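PDB 5DTE: monosaccharide-transporting ATPase from Actinobacillus succinogenes, which binds D-allose in the cleft between its two lobes, probably as the periplasmic solute-binding component of an ABC sugar transporter. Local coordinates for residues A[143-148]-A[266-271]; A[223-228]-A[250-255]; A[26-31]-A[83-88]; A[130-135]-A[292-297]. All coordinates share one frame; numbering follows the deposited sequence.

Contact 1: residues A[143-148]-A[266-271]; sequences YLEAKN and NTIDQL. With ALL (beta-D-allopyranose), chain E.
Glu-145 and Asn-266 bring helix 138-152 against the short strand 267-269 in a lobe of the type I periplasmic binding protein fold, the two-domain architecture of sugar-binding proteins. Glu-145 faces the strand segment and can be followed outward. Its CB rests 3.8 Å from CG1 of Ile-268. CG, swung opposite the backbone N (chi1 172°), lies 3.2 Å from OD1 of Asn-266. The extended chain then carries the carboxylate past the asparagine, the two flat groups turned 69° apart, and OE2 reaches Ser-247 OG for its hydrogen bond. The buried acid is thus held from outside the two segments, and only its aliphatic part packs against Asn-266 and Ile-268. The preceding residue, Leu-144, adds an apolar touch, its CB 4.2 Å from CD1 of Ile-268.

A turn on from Glu-145, Asn-148 and Asn-266 run antiparallel alongside one another with their amide planes nearly perpendicular. OD1 of Asn-148 takes a hydrogen bond from Gln-265 NE2. Beyond the strand the segment runs on to the allose pocket, where Gln-270 belongs to the residues lining the sugar. Just before it, Asp-269 makes an Asx turn: its OD1 accepts from the backbone N of Leu-271 at 3.2 Å, the N-H arriving from above the carboxylate plane.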
loop_
_atom_site.group_PDB
_atom_site.type_symbol
_atom_site.label_atom_id
_atom_site.label_comp_id
_atom_site.label_asym_id
_atom_site.label_seq_id
_atom_site.Cartn_x
_atom_site.Cartn_y
_atom_site.Cartn_z
ATOM N N TYR A 143 8.542 -9.063 3.615
ATOM C CA TYR A 143 9.686 -9.935 3.802
ATOM C C TYR A 143 10.973 -9.156 3.593
ATOM O O TYR A 143 11.834 -9.132 4.459
ATOM C CB TYR A 143 9.637 -11.120 2.843
ATOM C CG TYR A 143 10.862 -12.024 2.911
ATOM C CD1 TYR A 143 10.968 -13.015 3.889
ATOM C CD2 TYR A 143 11.912 -11.887 1.996
ATOM C CE1 TYR A 143 12.073 -13.838 3.953
ATOM C CE2 TYR A 143 13.027 -12.714 2.057
ATOM C CZ TYR A 143 13.099 -13.686 3.034
ATOM O OH TYR A 143 14.203 -14.511 3.097
ATOM N N LEU A 144 11.100 -8.506 2.446
ATOM C CA LEU A 144 12.284 -7.694 2.197
ATOM C C LEU A 144 12.475 -6.618 3.273
ATOM O O LEU A 144 13.597 -6.344 3.664
ATOM C CB LEU A 144 12.216 -7.044 0.812
ATOM C CG LEU A 144 12.542 -7.881 -0.433
ATOM C CD1 LEU A 144 11.922 -7.260 -1.692
ATOM C CD2 LEU A 144 14.042 -8.027 -0.608
ATOM N N GLU A 145 11.383 -6.025 3.756
ATOM C CA GLU A 145 11.456 -4.920 4.710
ATOM C C GLU A 145 11.797 -5.408 6.111
ATOM O O GLU A 145 12.540 -4.752 6.839
ATOM C CB GLU A 145 10.134 -4.133 4.751
ATOM C CG GLU A 145 10.063 -3.064 5.875
ATOM C CD GLU A 145 8.649 -2.563 6.179
ATOM O OE1 GLU A 145 7.782 -2.526 5.278
ATOM O OE2 GLU A 145 8.399 -2.184 7.335
ATOM N N ALA A 146 11.239 -6.546 6.505
ATOM C CA ALA A 146 11.539 -7.084 7.827
ATOM C C ALA A 146 12.988 -7.543 7.869
ATOM O O ALA A 146 13.722 -7.282 8.821
ATOM C CB ALA A 146 10.604 -8.229 8.166
ATOM N N LYS A 147 13.387 -8.203 6.792
ATOM C CA LYS A 147 14.705 -8.798 6.682
ATOM C C LYS A 147 15.783 -7.754 6.859
ATOM O O LYS A 147 16.816 -8.028 7.465
ATOM C CB LYS A 147 14.868 -9.507 5.335
ATOM C CG LYS A 147 15.948 -10.572 5.343
ATOM C CD LYS A 147 15.732 -11.599 4.245
ATOM C CE LYS A 147 16.884 -12.587 4.192
ATOM N NZ LYS A 147 17.414 -12.867 5.554
ATOM N N ASN A 148 15.529 -6.555 6.352
ATOM C CA ASN A 148 16.498 -5.471 6.407
ATOM C C ASN A 148 16.673 -4.942 7.831
ATOM O O ASN A 148 17.789 -4.666 8.276
ATOM C CB ASN A 148 16.065 -4.355 5.463
ATOM C CG ASN A 148 17.114 -3.275 5.302
ATOM O OD1 ASN A 148 17.039 -2.221 5.938
ATOM N ND2 ASN A 148 18.092 -3.522 4.431
ATOM N N ASN A 266 14.523 1.736 7.201
ATOM C CA ASN A 266 14.128 1.603 5.813
ATOM C C ASN A 266 12.644 1.806 5.618
ATOM O O ASN A 266 11.866 1.737 6.568
ATOM C CB ASN A 266 14.510 0.225 5.292
ATOM C CG ASN A 266 13.566 -0.851 5.775
ATOM O OD1 ASN A 266 12.526 -1.113 5.157
ATOM N ND2 ASN A 266 13.916 -1.479 6.888
ATOM N N THR A 267 12.260 2.048 4.369
ATOM C CA THR A 267 10.871 1.939 3.925
ATOM C C THR A 267 10.943 1.255 2.587
ATOM O O THR A 267 12.033 1.162 2.022
ATOM C CB THR A 267 10.180 3.300 3.801
ATOM O OG1 THR A 267 8.765 3.113 3.695
ATOM C CG2 THR A 267 10.675 4.037 2.581
ATOM N N ILE A 268 9.819 0.745 2.087
ATOM C CA ILE A 268 9.790 0.130 0.750
ATOM C C ILE A 268 9.106 1.075 -0.224
ATOM O O ILE A 268 7.927 1.381 -0.042
ATOM C CB ILE A 268 9.051 -1.228 0.734
ATOM C CG1 ILE A 268 9.877 -2.331 1.408
ATOM C CG2 ILE A 268 8.712 -1.647 -0.697
ATOM C CD1 ILE A 268 10.879 -3.040 0.479
ATOM N N ASP A 269 9.844 1.565 -1.225
ATOM C CA ASP A 269 9.236 2.391 -2.256
ATOM C C ASP A 269 8.443 1.476 -3.165
ATOM O O ASP A 269 8.986 0.608 -3.853
ATOM C CB ASP A 269 10.264 3.203 -3.058
ATOM C CG ASP A 269 9.597 4.241 -3.992
ATOM O OD1 ASP A 269 8.377 4.495 -3.846
ATOM O OD2 ASP A 269 10.295 4.816 -4.860
ATOM N N GLN A 270 7.141 1.698 -3.141
ATOM C CA GLN A 270 6.167 0.886 -3.839
ATOM C C GLN A 270 6.001 1.374 -5.271
ATOM O O GLN A 270 5.306 0.749 -6.072
ATOM C CB GLN A 270 4.851 0.958 -3.077
ATOM C CG GLN A 270 3.841 -0.012 -3.492
ATOM C CD GLN A 270 2.602 0.130 -2.687
ATOM O OE1 GLN A 270 2.552 0.952 -1.781
ATOM N NE2 GLN A 270 1.579 -0.660 -3.007
ATOM N N LEU A 271 6.644 2.505 -5.572
ATOM C CA LEU A 271 6.558 3.154 -6.880
ATOM C C LEU A 271 5.113 3.472 -7.289
ATOM O O LEU A 271 4.606 2.966 -8.303
ATOM C CB LEU A 271 7.240 2.276 -7.928
ATOM C CG LEU A 271 8.675 2.000 -7.490
ATOM C CD1 LEU A 271 9.352 1.078 -8.449
ATOM C CD2 LEU A 271 9.423 3.307 -7.411
HETATM C C1 ALL E . -2.392 0.219 1.109
HETATM C C2 ALL E . -1.394 0.852 0.159
HETATM C C3 ALL E . -0.551 1.876 0.823
HETATM C C4 ALL E . -1.351 2.826 1.659
HETATM C C5 ALL E . -2.144 2.013 2.668
HETATM C C6 ALL E . -2.839 2.841 3.700
HETATM O O1 ALL E . -3.311 -0.547 0.433
HETATM O O2 ALL E . -0.527 -0.196 -0.326
HETATM O O3 ALL E . 0.398 1.199 1.705
HETATM O O4 ALL E . -0.479 3.748 2.330
HETATM O O5 ALL E . -3.124 1.241 1.915
HETATM O O6 ALL E . -3.932 3.507 3.104
#

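Contact 2: residues A[223-228]-A[250-255]; sequences ANDNMA and DGIPLA. With ALL (beta-D-allopyranose), chain E.
Part of the allose pocket, Asn-224 and Asp-250, lies where the starts of helix 225-237 and helix 253-261 meet, and Asp-225 is the side chain that joins them. Its carboxylate projects into the turn at 250-252, where OD2 accepts from the backbone N of Ile-252 at 2.7 Å, the donor lying nearly on the line of the C-O bond, though the N-H is bent (149°). A weak bond to the same oxygen comes from the N of Gly-251, so one firm and one weak main-chain donor converge on it, while OD1 bonds to Thr-267 OG1. The methyl of Ala-255 closes against the carboxylate, its CB 3.2 Å from OD2 of Asp-225. Ile-252 lays its CG1 branch alongside, with CD1 3.8 Å from CB of Asp-225; a chi1 of 64° brings that branch in.

Asp-250 turns its own carboxylate to the sugar instead: OD1 accepts from allose O3 at 2.6 Å, while OD2 approaches O4 at a modelled length too short to be trusted. Asn-224 sits beside this pair and caps its helix, OD1 accepting from Met-227 N at 3.0 Å, with ND2 3.4 Å from allose C6. Ile-252 also touches Glu-39 and the pocket residue Tyr-40 of helix 39-54, and the backbone of Asp-250 bonds to Ile-268 of strand 267-269.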
loop_
_atom_site.group_PDB
_atom_site.type_symbol
_atom_site.label_atom_id
_atom_site.label_comp_id
_atom_site.label_asym_id
_atom_site.label_seq_id
_atom_site.Cartn_x
_atom_site.Cartn_y
_atom_site.Cartn_z
ATOM N N ALA A 223 3.603 -1.651 8.854
ATOM C CA ALA A 223 3.094 -2.057 7.535
ATOM C C ALA A 223 2.692 -0.916 6.556
ATOM O O ALA A 223 2.345 -1.229 5.398
ATOM C CB ALA A 223 1.898 -3.021 7.729
ATOM N N ASN A 224 2.649 0.341 7.026
ATOM C CA ASN A 224 2.860 1.480 6.158
ATOM C C ASN A 224 3.666 2.617 6.684
ATOM O O ASN A 224 3.922 2.717 7.865
ATOM C CB ASN A 224 1.530 1.984 5.550
ATOM C CG ASN A 224 0.771 2.968 6.415
ATOM O OD1 ASN A 224 1.305 3.814 7.112
ATOM N ND2 ASN A 224 -0.492 3.007 6.140
ATOM N N ASP A 225 4.033 3.472 5.738
ATOM C CA ASP A 225 4.841 4.627 5.987
ATOM C C ASP A 225 4.276 5.591 7.027
ATOM O O ASP A 225 5.043 6.201 7.774
ATOM C CB ASP A 225 5.068 5.367 4.686
ATOM C CG ASP A 225 6.466 5.185 4.188
ATOM O OD1 ASP A 225 7.252 4.553 4.930
ATOM O OD2 ASP A 225 6.790 5.682 3.094
ATOM N N ASN A 226 2.960 5.788 7.056
ATOM C CA ASN A 226 2.371 6.635 8.092
ATOM C C ASN A 226 2.585 6.080 9.503
ATOM O O ASN A 226 3.022 6.817 10.386
ATOM C CB ASN A 226 0.874 6.849 7.840
ATOM C CG ASN A 226 0.614 7.851 6.750
ATOM O OD1 ASN A 226 1.431 8.739 6.521
ATOM N ND2 ASN A 226 -0.517 7.715 6.062
ATOM N N MET A 227 2.287 4.799 9.725
ATOM C CA MET A 227 2.446 4.231 11.070
ATOM C C MET A 227 3.932 4.211 11.522
ATOM O O MET A 227 4.228 4.289 12.724
ATOM C CB MET A 227 1.837 2.826 11.136
ATOM C CG MET A 227 0.369 2.788 10.757
ATOM S SD MET A 227 -0.438 1.184 10.919
ATOM C CE MET A 227 0.286 0.272 9.570
ATOM N N ALA A 228 4.854 4.123 10.561
ATOM C CA ALA A 228 6.288 4.194 10.850
ATOM C C ALA A 228 6.672 5.551 11.432
ATOM O O ALA A 228 7.475 5.646 12.359
ATOM C CB ALA A 228 7.097 3.919 9.589
ATOM N N ASP A 250 5.944 2.257 1.798
ATOM C CA ASP A 250 5.278 3.046 0.737
ATOM C C ASP A 250 6.303 3.939 0.024
ATOM O O ASP A 250 6.249 4.135 -1.199
ATOM C CB ASP A 250 4.127 3.932 1.249
ATOM C CG ASP A 250 2.836 3.161 1.463
ATOM O OD1 ASP A 250 2.793 1.964 1.126
ATOM O OD2 ASP A 250 1.872 3.748 1.991
ATOM N N GLY A 251 7.218 4.504 0.806
ATOM C CA GLY A 251 8.230 5.400 0.277
ATOM C C GLY A 251 7.834 6.862 0.120
ATOM O O GLY A 251 8.363 7.549 -0.759
ATOM N N ILE A 252 6.925 7.350 0.962
ATOM C CA ILE A 252 6.484 8.749 0.873
ATOM C C ILE A 252 7.690 9.655 1.158
ATOM O O ILE A 252 8.660 9.215 1.783
ATOM C CB ILE A 252 5.277 9.077 1.848
ATOM C CG1 ILE A 252 5.648 8.927 3.323
ATOM C CG2 ILE A 252 4.069 8.190 1.567
ATOM C CD1 ILE A 252 4.456 9.055 4.236
ATOM N N PRO A 253 7.664 10.895 0.652
ATOM C CA PRO A 253 8.745 11.863 0.861
ATOM C C PRO A 253 9.248 11.959 2.302
ATOM O O PRO A 253 10.446 11.814 2.533
ATOM C CB PRO A 253 8.116 13.195 0.428
ATOM C CG PRO A 253 6.783 12.854 -0.200
ATOM C CD PRO A 253 6.721 11.371 -0.366
ATOM N N LEU A 254 8.353 12.189 3.252
ATOM C CA LEU A 254 8.745 12.361 4.652
ATOM C C LEU A 254 9.439 11.120 5.268
ATOM O O LEU A 254 10.407 11.249 6.023
ATOM C CB LEU A 254 7.513 12.741 5.479
ATOM C CG LEU A 254 7.748 12.975 6.966
ATOM C CD1 LEU A 254 8.762 14.086 7.186
ATOM C CD2 LEU A 254 6.426 13.238 7.675
ATOM N N ALA A 255 8.931 9.926 4.959
ATOM C CA ALA A 255 9.588 8.677 5.344
ATOM C C ALA A 255 11.003 8.605 4.764
ATOM O O ALA A 255 11.965 8.289 5.463
ATOM C CB ALA A 255 8.769 7.494 4.877
HETATM C C1 ALL E . -2.392 0.219 1.109
HETATM C C2 ALL E . -1.394 0.852 0.159
HETATM C C3 ALL E . -0.551 1.876 0.823
HETATM C C4 ALL E . -1.351 2.826 1.659
HETATM C C5 ALL E . -2.144 2.013 2.668
HETATM C C6 ALL E . -2.839 2.841 3.700
HETATM O O1 ALL E . -3.311 -0.547 0.433
HETATM O O2 ALL E . -0.527 -0.196 -0.326
HETATM O O3 ALL E . 0.398 1.199 1.705
HETATM O O4 ALL E . -0.479 3.748 2.330
HETATM O O5 ALL E . -3.124 1.241 1.915
HETATM O O6 ALL E . -3.932 3.507 3.104
#

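Contact 3: residues A[26-31]-A[83-88]; sequences KPQIAL and KKVDAI
Pro-27 leads into strand 28-33 with its CA 3.2 Å from OD2 of Asp-86. Gln-28 follows and is held through both its backbone N and its backbone O. Its N donates to OD2 of Asp-86, a bond modelled too short for its length to be trusted, and its O accepts from the Asp-86 N at 2.8 Å. The glutamine side chain, extended with CG opposite the backbone N (chi1 168°), runs at about a right angle to Val-85, whose CG2 lies 3.6 Å from Gln-28 CG.

At Ile-29 the parallel pairing with Ala-87 begins, and Ile-29 CD1 meets Ala-87 CB at 3.7 Å on the face covered by Ala-283 of helix 272-287. Ala-30 turns to the other face, where its CB approaches CG2 of both Val-85 and Ile-88 at 4.2 Å and Met-80 of helix 70-82 packs over them. Ala-30 N donates to Ala-87 O at 2.8 Å, an almost straight bond of 169°. Beyond it, Leu-31 bonds through its backbone to Ile-60 of the strand on the other flank. Adjacent parallel strands sandwiched between helices in this way are characteristic of the Rossmann-like alpha/beta/alpha lobe of periplasmic binding proteins.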
loop_
_atom_site.group_PDB
_atom_site.type_symbol
_atom_site.label_atom_id
_atom_site.label_comp_id
_atom_site.label_asym_id
_atom_site.label_seq_id
_atom_site.Cartn_x
_atom_site.Cartn_y
_atom_site.Cartn_z
ATOM N N LYS A 26 -10.997 12.347 -27.378
ATOM C CA LYS A 26 -10.159 12.437 -26.184
ATOM C C LYS A 26 -10.710 11.565 -25.072
ATOM O O LYS A 26 -11.621 11.979 -24.366
ATOM C CB LYS A 26 -10.056 13.881 -25.695
ATOM C CG LYS A 26 -8.913 14.132 -24.709
ATOM C CD LYS A 26 -8.967 15.564 -24.137
ATOM C CE LYS A 26 -7.722 15.943 -23.296
ATOM N NZ LYS A 26 -7.946 17.131 -22.376
ATOM N N PRO A 27 -10.143 10.358 -24.904
ATOM C CA PRO A 27 -10.692 9.309 -24.037
ATOM C C PRO A 27 -10.814 9.762 -22.594
ATOM O O PRO A 27 -9.910 10.427 -22.093
ATOM C CB PRO A 27 -9.671 8.173 -24.160
ATOM C CG PRO A 27 -8.866 8.482 -25.360
ATOM C CD PRO A 27 -8.833 9.971 -25.449
ATOM N N GLN A 28 -11.914 9.390 -21.944
ATOM C CA GLN A 28 -12.262 9.868 -20.603
ATOM C C GLN A 28 -12.194 8.735 -19.574
ATOM O O GLN A 28 -13.018 7.819 -19.610
ATOM C CB GLN A 28 -13.660 10.497 -20.632
ATOM C CG GLN A 28 -14.265 10.773 -19.277
ATOM C CD GLN A 28 -15.602 11.488 -19.368
ATOM O OE1 GLN A 28 -16.654 10.928 -19.050
ATOM N NE2 GLN A 28 -15.564 12.734 -19.805
ATOM N N ILE A 29 -11.200 8.791 -18.680
ATOM C CA ILE A 29 -10.895 7.682 -17.760
ATOM C C ILE A 29 -11.143 8.059 -16.305
ATOM O O ILE A 29 -10.777 9.144 -15.888
ATOM C CB ILE A 29 -9.429 7.214 -17.899
ATOM C CG1 ILE A 29 -9.224 6.523 -19.252
ATOM C CG2 ILE A 29 -9.056 6.272 -16.756
ATOM C CD1 ILE A 29 -8.024 5.614 -19.324
ATOM N N ALA A 30 -11.774 7.177 -15.533
ATOM C CA ALA A 30 -12.046 7.494 -14.141
ATOM C C ALA A 30 -11.018 6.824 -13.236
ATOM O O ALA A 30 -10.623 5.677 -13.456
ATOM C CB ALA A 30 -13.468 7.085 -13.751
ATOM N N LEU A 31 -10.571 7.574 -12.231
ATOM C CA LEU A 31 -9.722 7.055 -11.176
ATOM C C LEU A 31 -10.498 7.140 -9.866
ATOM O O LEU A 31 -10.853 8.224 -9.419
ATOM C CB LEU A 31 -8.421 7.844 -11.093
ATOM C CG LEU A 31 -7.488 7.407 -9.970
ATOM C CD1 LEU A 31 -7.117 5.947 -10.172
ATOM C CD2 LEU A 31 -6.236 8.285 -9.903
ATOM N N LYS A 83 -22.315 6.488 -16.492
ATOM C CA LYS A 83 -21.916 7.624 -17.325
ATOM C C LYS A 83 -21.211 7.184 -18.609
ATOM O O LYS A 83 -20.889 8.021 -19.461
ATOM C CB LYS A 83 -21.005 8.570 -16.536
ATOM C CG LYS A 83 -21.680 9.268 -15.355
ATOM C CD LYS A 83 -20.708 10.187 -14.619
ATOM C CE LYS A 83 -19.946 11.087 -15.585
ATOM N NZ LYS A 83 -18.954 11.939 -14.866
ATOM N N LYS A 84 -21.002 5.872 -18.743
ATOM C CA LYS A 84 -20.287 5.279 -19.873
ATOM C C LYS A 84 -18.972 6.016 -20.099
ATOM O O LYS A 84 -18.696 6.576 -21.163
ATOM C CB LYS A 84 -21.138 5.284 -21.138
ATOM C CG LYS A 84 -22.310 4.320 -21.117
ATOM C CD LYS A 84 -22.868 4.173 -22.524
ATOM C CE LYS A 84 -23.966 3.125 -22.622
ATOM N NZ LYS A 84 -23.874 2.339 -23.903
ATOM N N VAL A 85 -18.175 6.024 -19.047
ATOM C CA VAL A 85 -16.821 6.520 -19.101
ATOM C C VAL A 85 -15.996 5.537 -19.980
ATOM O O VAL A 85 -16.423 4.398 -20.220
ATOM C CB VAL A 85 -16.294 6.676 -17.651
ATOM C CG1 VAL A 85 -15.814 5.349 -17.095
ATOM C CG2 VAL A 85 -15.251 7.756 -17.540
ATOM N N ASP A 86 -14.848 5.965 -20.496
ATOM C CA ASP A 86 -14.104 5.110 -21.436
ATOM C C ASP A 86 -13.328 3.973 -20.743
ATOM O O ASP A 86 -13.278 2.844 -21.249
ATOM C CB ASP A 86 -13.157 5.966 -22.281
ATOM C CG ASP A 86 -13.901 6.893 -23.229
ATOM O OD1 ASP A 86 -14.796 6.415 -23.966
ATOM O OD2 ASP A 86 -13.598 8.103 -23.232
ATOM N N ALA A 87 -12.724 4.281 -19.596
ATOM C CA ALA A 87 -12.146 3.262 -18.713
ATOM C C ALA A 87 -12.247 3.659 -17.231
ATOM O O ALA A 87 -12.442 4.833 -16.893
ATOM C CB ALA A 87 -10.693 2.993 -19.078
ATOM N N ILE A 88 -12.106 2.667 -16.357
ATOM C CA ILE A 88 -12.035 2.907 -14.921
ATOM C C ILE A 88 -10.803 2.252 -14.264
ATOM O O ILE A 88 -10.499 1.080 -14.475
ATOM C CB ILE A 88 -13.299 2.395 -14.212
ATOM C CG1 ILE A 88 -14.545 2.739 -15.018
ATOM C CG2 ILE A 88 -13.393 2.976 -12.826
ATOM C CD1 ILE A 88 -15.769 2.065 -14.493
#

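Contact 4: residues A[130-135]-A[292-297]; sequences KFNYVG and IPSVYY
The side chains of Tyr-133 and Tyr-297 run nearly perpendicular where strand 295-297 forms the edge of the six-stranded parallel sheet in one lobe of the binding-protein fold. CE1 of Tyr-297 comes to the edge of the Tyr-133 ring, 3.6 Å from its CE2. CG1 of Val-295 meets the same edge at Tyr-133 CD2, 3.8 Å away, and at the same time sits over the centre of the Tyr-297 ring. The Tyr-133 hydroxyl bonds to the backbone O of Asp-116.

On the opposite face of the sheet, Val-134 and Tyr-296 run alongside each other, each with its first torsion near 180°, and both touch Ile-278 of helix 272-287. Asn-132 lies across Ile-292, its CG 3.6 Å from CD1 of that isoleucine.

Two straight backbone bonds hold this loosely paired edge strand, Tyr-133 N to Ser-294 O and Gly-135 N to Tyr-296 O, with a weak one from Tyr-296 N to Tyr-133 O between them; Gly-135 N also lies 3.5 Å above the plane of the Tyr-133 ring, toward its rim.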
loop_
_atom_site.group_PDB
_atom_site.type_symbol
_atom_site.label_atom_id
_atom_site.label_comp_id
_atom_site.label_asym_id
_atom_site.label_seq_id
_atom_site.Cartn_x
_atom_site.Cartn_y
_atom_site.Cartn_z
ATOM N N LYS A 130 -13.248 -12.333 -15.233
ATOM C CA LYS A 130 -11.868 -12.068 -15.614
ATOM C C LYS A 130 -11.547 -10.619 -15.267
ATOM O O LYS A 130 -12.245 -9.701 -15.716
ATOM C CB LYS A 130 -11.638 -12.319 -17.100
ATOM C CG LYS A 130 -12.158 -13.652 -17.626
ATOM C CD LYS A 130 -11.844 -14.837 -16.724
ATOM C CE LYS A 130 -12.480 -16.108 -17.282
ATOM N NZ LYS A 130 -12.448 -17.266 -16.344
ATOM N N PHE A 131 -10.515 -10.412 -14.455
ATOM C CA PHE A 131 -10.157 -9.064 -14.039
ATOM C C PHE A 131 -8.653 -8.871 -14.047
ATOM O O PHE A 131 -7.896 -9.832 -13.972
ATOM C CB PHE A 131 -10.716 -8.771 -12.654
ATOM C CG PHE A 131 -9.920 -9.386 -11.537
ATOM C CD1 PHE A 131 -9.080 -8.606 -10.752
ATOM C CD2 PHE A 131 -10.010 -10.737 -11.268
ATOM C CE1 PHE A 131 -8.341 -9.171 -9.713
ATOM C CE2 PHE A 131 -9.279 -11.301 -10.233
ATOM C CZ PHE A 131 -8.441 -10.515 -9.453
ATOM N N ASN A 132 -8.219 -7.621 -14.127
ATOM C CA ASN A 132 -6.804 -7.329 -14.311
ATOM C C ASN A 132 -6.262 -6.444 -13.195
ATOM O O ASN A 132 -6.796 -5.362 -12.962
ATOM C CB ASN A 132 -6.597 -6.663 -15.670
ATOM C CG ASN A 132 -7.269 -7.427 -16.804
ATOM O OD1 ASN A 132 -6.686 -8.349 -17.381
ATOM N ND2 ASN A 132 -8.508 -7.049 -17.122
ATOM N N TYR A 133 -5.212 -6.901 -12.507
ATOM C CA TYR A 133 -4.631 -6.164 -11.369
ATOM C C TYR A 133 -3.301 -5.513 -11.723
ATOM O O TYR A 133 -2.594 -5.958 -12.632
ATOM C CB TYR A 133 -4.458 -7.103 -10.158
ATOM C CG TYR A 133 -3.667 -6.593 -8.927
ATOM C CD1 TYR A 133 -4.240 -5.724 -7.992
ATOM C CD2 TYR A 133 -2.367 -7.050 -8.672
ATOM C CE1 TYR A 133 -3.526 -5.298 -6.862
ATOM C CE2 TYR A 133 -1.654 -6.633 -7.558
ATOM C CZ TYR A 133 -2.227 -5.759 -6.648
ATOM O OH TYR A 133 -1.480 -5.356 -5.534
ATOM N N VAL A 134 -2.990 -4.435 -11.006
ATOM C CA VAL A 134 -1.673 -3.804 -11.037
ATOM C C VAL A 134 -1.284 -3.401 -9.614
ATOM O O VAL A 134 -2.025 -2.645 -8.980
ATOM C CB VAL A 134 -1.651 -2.552 -11.938
ATOM C CG1 VAL A 134 -0.326 -1.788 -11.777
ATOM C CG2 VAL A 134 -1.886 -2.929 -13.373
ATOM N N GLY A 135 -0.143 -3.900 -9.116
ATOM C CA GLY A 135 0.343 -3.507 -7.795
ATOM C C GLY A 135 1.777 -3.868 -7.455
ATOM O O GLY A 135 2.702 -3.574 -8.215
ATOM N N ILE A 292 -3.516 -7.542 -22.094
ATOM C CA ILE A 292 -2.683 -7.172 -20.963
ATOM C C ILE A 292 -2.540 -8.400 -20.056
ATOM O O ILE A 292 -3.405 -9.280 -20.080
ATOM C CB ILE A 292 -3.287 -5.984 -20.146
ATOM C CG1 ILE A 292 -4.724 -6.298 -19.724
ATOM C CG2 ILE A 292 -3.200 -4.661 -20.903
ATOM C CD1 ILE A 292 -5.342 -5.249 -18.866
ATOM N N PRO A 293 -1.455 -8.468 -19.253
ATOM C CA PRO A 293 -1.348 -9.508 -18.221
ATOM C C PRO A 293 -2.493 -9.416 -17.193
ATOM O O PRO A 293 -3.032 -8.319 -16.999
ATOM C CB PRO A 293 0.008 -9.210 -17.567
ATOM C CG PRO A 293 0.252 -7.740 -17.855
ATOM C CD PRO A 293 -0.292 -7.559 -19.232
ATOM N N SER A 294 -2.875 -10.529 -16.560
ATOM C CA SER A 294 -3.901 -10.473 -15.516
ATOM C C SER A 294 -3.358 -9.856 -14.239
ATOM O O SER A 294 -4.117 -9.291 -13.443
ATOM C CB SER A 294 -4.468 -11.855 -15.215
ATOM O OG SER A 294 -5.573 -12.115 -16.050
ATOM N N VAL A 295 -2.043 -9.981 -14.047
ATOM C CA VAL A 295 -1.341 -9.392 -12.905
ATOM C C VAL A 295 -0.070 -8.674 -13.346
ATOM O O VAL A 295 0.653 -9.156 -14.199
ATOM C CB VAL A 295 -0.955 -10.449 -11.864
ATOM C CG1 VAL A 295 -0.450 -9.780 -10.575
ATOM C CG2 VAL A 295 -2.127 -11.351 -11.573
ATOM N N TYR A 296 0.202 -7.514 -12.766
ATOM C CA TYR A 296 1.458 -6.820 -13.025
ATOM C C TYR A 296 1.937 -6.261 -11.686
ATOM O O TYR A 296 1.272 -5.429 -11.048
ATOM C CB TYR A 296 1.289 -5.729 -14.105
ATOM C CG TYR A 296 2.480 -4.817 -14.339
ATOM C CD1 TYR A 296 3.283 -4.950 -15.477
ATOM C CD2 TYR A 296 2.797 -3.806 -13.426
ATOM C CE1 TYR A 296 4.381 -4.106 -15.687
ATOM C CE2 TYR A 296 3.880 -2.968 -13.619
ATOM C CZ TYR A 296 4.665 -3.116 -14.746
ATOM O OH TYR A 296 5.727 -2.252 -14.906
ATOM N N TYR A 297 3.086 -6.778 -11.266
ATOM C CA TYR A 297 3.785 -6.385 -10.052
ATOM C C TYR A 297 4.975 -5.494 -10.399
ATOM O O TYR A 297 5.952 -5.974 -10.975
ATOM C CB TYR A 297 4.302 -7.611 -9.293
ATOM C CG TYR A 297 3.292 -8.433 -8.523
ATOM C CD1 TYR A 297 2.285 -7.828 -7.787
ATOM C CD2 TYR A 297 3.365 -9.825 -8.516
ATOM C CE1 TYR A 297 1.367 -8.584 -7.068
ATOM C CE2 TYR A 297 2.448 -10.590 -7.811
ATOM C CZ TYR A 297 1.449 -9.961 -7.088
ATOM O OH TYR A 297 0.542 -10.704 -6.369
#

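Contacts 3 and 4 both lie in the six-stranded parallel sheet, where strands 28-33 and 87-90 stand toward one side and 132-135 and 295-297 at the other, their centres about 19 Å apart. Contacts 1 and 2 belong to the other lobe; their centres are about 10 Å apart, and they touch directly through Thr-267 and Asp-225. Along the chain contact 3 closes first; contact 4 then encloses contact 1, which in turn encloses contact 2. The chain thus passes from the first lobe to the second, returns to add edge strand 295-297, then crosses again so that 301-303 pairs with 267-269. Allose lies between the lobes, reached by contacts 1 and 2, with contact 3 centred over 30 Å from both.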